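Local structure of START domain-containing protein 10 (Homo sapiens, 6SER) at residues R120-K123 / P124-N127; V189-K192 / G193-K197. The protein carries phospholipids between membranes, transferring phosphatidylcholine and phosphatidylethanolamine through its START domain. All blocks are in the same frame, centred on the assembly; numbering follows the deposited sequence.

Contact 1 (R120-K123 / P124-N127); sequences RCPK and PLKN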
# COMPACT_ATOMS: atom_id res chain seq x y z
N ARG A 120 9.33 -6.47 10.29
CA ARG A 120 10.67 -6.84 10.71
C ARG A 120 11.59 -6.97 9.50
O ARG A 120 11.16 -7.20 8.37
CB ARG A 120 10.64 -8.14 11.52
CG ARG A 120 9.87 -9.26 10.88
CD ARG A 120 9.84 -10.49 11.78
NE ARG A 120 8.87 -10.34 12.86
CZ ARG A 120 7.60 -10.73 12.77
NH1 ARG A 120 7.15 -11.29 11.65
NH2 ARG A 120 6.79 -10.55 13.80
N CYS A 121 12.83 -6.62 9.74
CA CYS A 121 13.88 -6.72 8.73
C CYS A 121 14.96 -7.65 9.25
O CYS A 121 15.08 -7.79 10.41
CB CYS A 121 14.41 -5.34 8.42
SG CYS A 121 13.16 -4.19 7.83
N PRO A 122 15.72 -8.33 8.38
CA PRO A 122 16.78 -9.22 8.80
C PRO A 122 17.79 -8.52 9.71
O PRO A 122 18.24 -7.52 9.38
CB PRO A 122 17.39 -9.70 7.50
CG PRO A 122 16.89 -8.78 6.45
CD PRO A 122 15.59 -8.25 6.96
N LYS A 123 18.09 -9.21 10.80
CA LYS A 123 18.87 -8.90 12.02
C LYS A 123 20.05 -7.95 12.03
O LYS A 123 20.40 -7.64 13.14
CB LYS A 123 19.10 -10.05 12.98
CG LYS A 123 17.80 -10.65 13.47
CD LYS A 123 16.96 -9.63 14.18
CE LYS A 123 17.50 -9.19 15.51
NZ LYS A 123 16.59 -8.31 16.29
N PRO A 124 20.83 -7.62 11.00
CA PRO A 124 21.70 -6.49 11.19
C PRO A 124 20.76 -5.26 11.09
O PRO A 124 20.91 -4.36 11.80
CB PRO A 124 22.77 -6.61 10.11
CG PRO A 124 22.40 -7.82 9.35
CD PRO A 124 21.06 -8.35 9.80
N LEU A 125 19.79 -5.32 10.21
CA LEU A 125 18.88 -4.18 10.03
C LEU A 125 17.90 -4.08 11.17
O LEU A 125 17.60 -5.05 11.79
CB LEU A 125 18.11 -4.35 8.73
CG LEU A 125 18.94 -4.40 7.47
CD1 LEU A 125 18.11 -4.96 6.37
CD2 LEU A 125 19.44 -3.04 7.08
N LYS A 126 17.42 -2.89 11.41
CA LYS A 126 16.38 -2.81 12.44
C LYS A 126 14.98 -2.93 11.82
O LYS A 126 14.87 -2.90 10.64
CB LYS A 126 16.72 -1.81 13.54
CG LYS A 126 16.48 -0.35 13.33
CD LYS A 126 17.54 0.46 14.02
CE LYS A 126 17.51 0.44 15.52
NZ LYS A 126 17.73 1.77 16.10
N ASN A 127 13.98 -3.13 12.64
CA ASN A 127 12.60 -3.20 12.17
C ASN A 127 12.15 -1.80 11.78
O ASN A 127 12.68 -0.87 12.24
CB ASN A 127 11.69 -3.89 13.18
CG ASN A 127 12.12 -5.28 13.55
OD1 ASN A 127 12.60 -6.02 12.74
ND2 ASN A 127 11.92 -5.65 14.78
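A type I beta turn, Pro-122 to Leu-125, reverses the chain between the antiparallel strands 112-119 and 127-139 of the START sheet. The two halves of the loop run back past each other, their end-to-end directions 164° apart. The turn closes with a backbone hydrogen bond from Leu-125 N to Pro-122 O, 2.8 Å long. Prolines take the first and third positions, Pro-122 and Pro-124. The ring of Pro-124 follows Lys-123 directly, and Pro-124 CD comes 3.0 Å from Pro-122 O. Leu-125 lies side by side with Pro-122, the two side chains pointing the same way. Leu-125 CD1 is 4.0 Å from Pro-122 CG, and Leu-125 CB is 3.8 Å from Cys-121 CB. Cys-121 also packs against the backbone carbonyl of Lys-126, with Cys-121 CB 3.3 Å and Cys-121 SG 3.5 Å from Lys-126 O. The amine of Lys-126 leaves the turn and bonds to the carbonyl O of Lys-159. At the open end of the loop, Asn-127 spans the two arms. Its chi1 of -57° sets CG anti to the carbonyl carbon, and OD1 reaches over to the opposite arm. There OD1 also lies against CA and CB of Arg-120. Asn-127 OD1 accepts from Cys-121 N at 3.1 Å, in the plane of the amide and on a lone pair, with an N-H...O angle of 150°.

Contact 2 (V189-K192 / G193-K197); sequences VDPK and GSLPK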
# COMPACT_ATOMS: atom_id res chain seq x y z
N VAL A 189 9.00 3.57 -1.73
CA VAL A 189 9.25 3.61 -0.34
C VAL A 189 10.70 3.72 0.05
O VAL A 189 11.48 2.92 -0.32
CB VAL A 189 8.69 2.35 0.31
CG1 VAL A 189 8.99 2.32 1.78
CG2 VAL A 189 7.22 2.24 0.08
N ASP A 190 11.02 4.71 0.86
CA ASP A 190 12.34 4.94 1.36
C ASP A 190 12.42 4.35 2.75
O ASP A 190 11.81 4.80 3.63
CB ASP A 190 12.61 6.43 1.40
CG ASP A 190 14.05 6.76 1.65
OD1 ASP A 190 14.44 7.88 1.43
OD2 ASP A 190 14.77 5.92 2.10
N PRO A 191 13.21 3.27 2.93
CA PRO A 191 13.37 2.62 4.24
C PRO A 191 14.37 3.39 5.11
O PRO A 191 14.58 3.00 6.25
CB PRO A 191 13.96 1.24 3.91
CG PRO A 191 13.92 1.14 2.39
CD PRO A 191 13.96 2.57 1.89
N LYS A 192 14.97 4.46 4.56
CA LYS A 192 15.96 5.29 5.29
C LYS A 192 17.04 4.39 5.90
O LYS A 192 17.59 3.54 5.17
CB LYS A 192 15.27 6.14 6.36
CG LYS A 192 13.93 6.75 5.94
CD LYS A 192 14.07 8.07 5.22
CE LYS A 192 14.89 9.08 5.99
NZ LYS A 192 15.71 9.92 5.08
N GLY A 193 17.32 4.57 7.19
CA GLY A 193 18.33 3.76 7.90
C GLY A 193 19.68 3.81 7.19
O GLY A 193 20.09 4.91 6.78
N SER A 194 20.34 2.65 7.06
CA SER A 194 21.63 2.57 6.41
C SER A 194 21.70 1.87 5.09
O SER A 194 22.76 1.62 4.61
CB SER A 194 22.59 1.88 7.32
OG SER A 194 22.43 0.50 7.21
N LEU A 195 20.59 1.49 4.53
CA LEU A 195 20.55 0.76 3.27
C LEU A 195 20.86 1.70 2.11
O LEU A 195 20.24 2.77 2.00
CB LEU A 195 19.18 0.14 3.05
CG LEU A 195 18.84 -1.07 3.91
CD1 LEU A 195 17.34 -1.32 3.84
CD2 LEU A 195 19.62 -2.28 3.42
N PRO A 196 21.80 1.35 1.23
CA PRO A 196 21.95 2.12 -0.01
C PRO A 196 20.67 2.02 -0.84
O PRO A 196 20.03 0.97 -0.89
CB PRO A 196 23.14 1.46 -0.71
CG PRO A 196 23.86 0.73 0.37
CD PRO A 196 22.80 0.28 1.33
N LYS A 197 20.31 3.14 -1.47
CA LYS A 197 19.08 3.20 -2.26
C LYS A 197 19.06 2.12 -3.34
O LYS A 197 18.03 1.46 -3.55
CB LYS A 197 18.93 4.59 -2.89
CG LYS A 197 18.12 5.58 -2.05
CD LYS A 197 18.33 5.40 -0.55
CE LYS A 197 17.49 6.39 0.28
NZ LYS A 197 17.55 6.13 1.76
O HOH W 1 17.65 3.64 2.74
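The backbone leaves strand 181-190, makes a type II' beta turn from Lys-192 to Leu-195, and enters helix 197-227 with Pro-196 at the N-cap position. Gly-193 takes the second place of the turn with a positive phi of 55°, a value that favours glycine. This is the loop joining the last long strand of the START sheet to the long C-terminal helix of the domain. Asp-190 ties the loop together. Its CG is anti to the backbone N (chi1 -168°), and Asp-190 OD2 accepts from Lys-192 N at 2.9 Å. That bond forms an Asx turn; the donor sits above the carboxylate plane, 40° out of it. The same OD2 receives the amine of Lys-197, so two donors grip one oxygen. The two side chains cross at about a right angle. The amine meets the syn side of the carboxylate in a salt bridge and should help balance the charge of this buried acid. The amine of Lys-192 goes to the carbonyl O of Ala-257. On the apolar side, Pro-191 CB lies 4.2 Å from Leu-195 CD1, and both residues also touch Val-200 of the helix. One water donates to Leu-195 O across the loop. It accepts from Lys-197 NZ at 2.7 Å, while Lys-197 NZ holds Asp-190 OD2 at 2.8 Å.

Both contacts are local turns at the surface of the START domain, with centres about 12 Å apart on the same side of the chain's centre. Contact 1 has no buried residue and connects strand to strand. Contact 2 has one, Asp-190, and connects strand to helix. Their chemistry differs accordingly. Contact 1 is held by neutral hydrogen bonds, from backbone N-H groups to a carbonyl and a side-chain amide. Contact 2 uses a salt bridge and a bound water. The loops meet through leucines, Leu-125 CD2 packing on Leu-195 CD2 at 3.7 Å. Arg-128, just after contact 1, bonds through NH2 to Pro-191 O of contact 2.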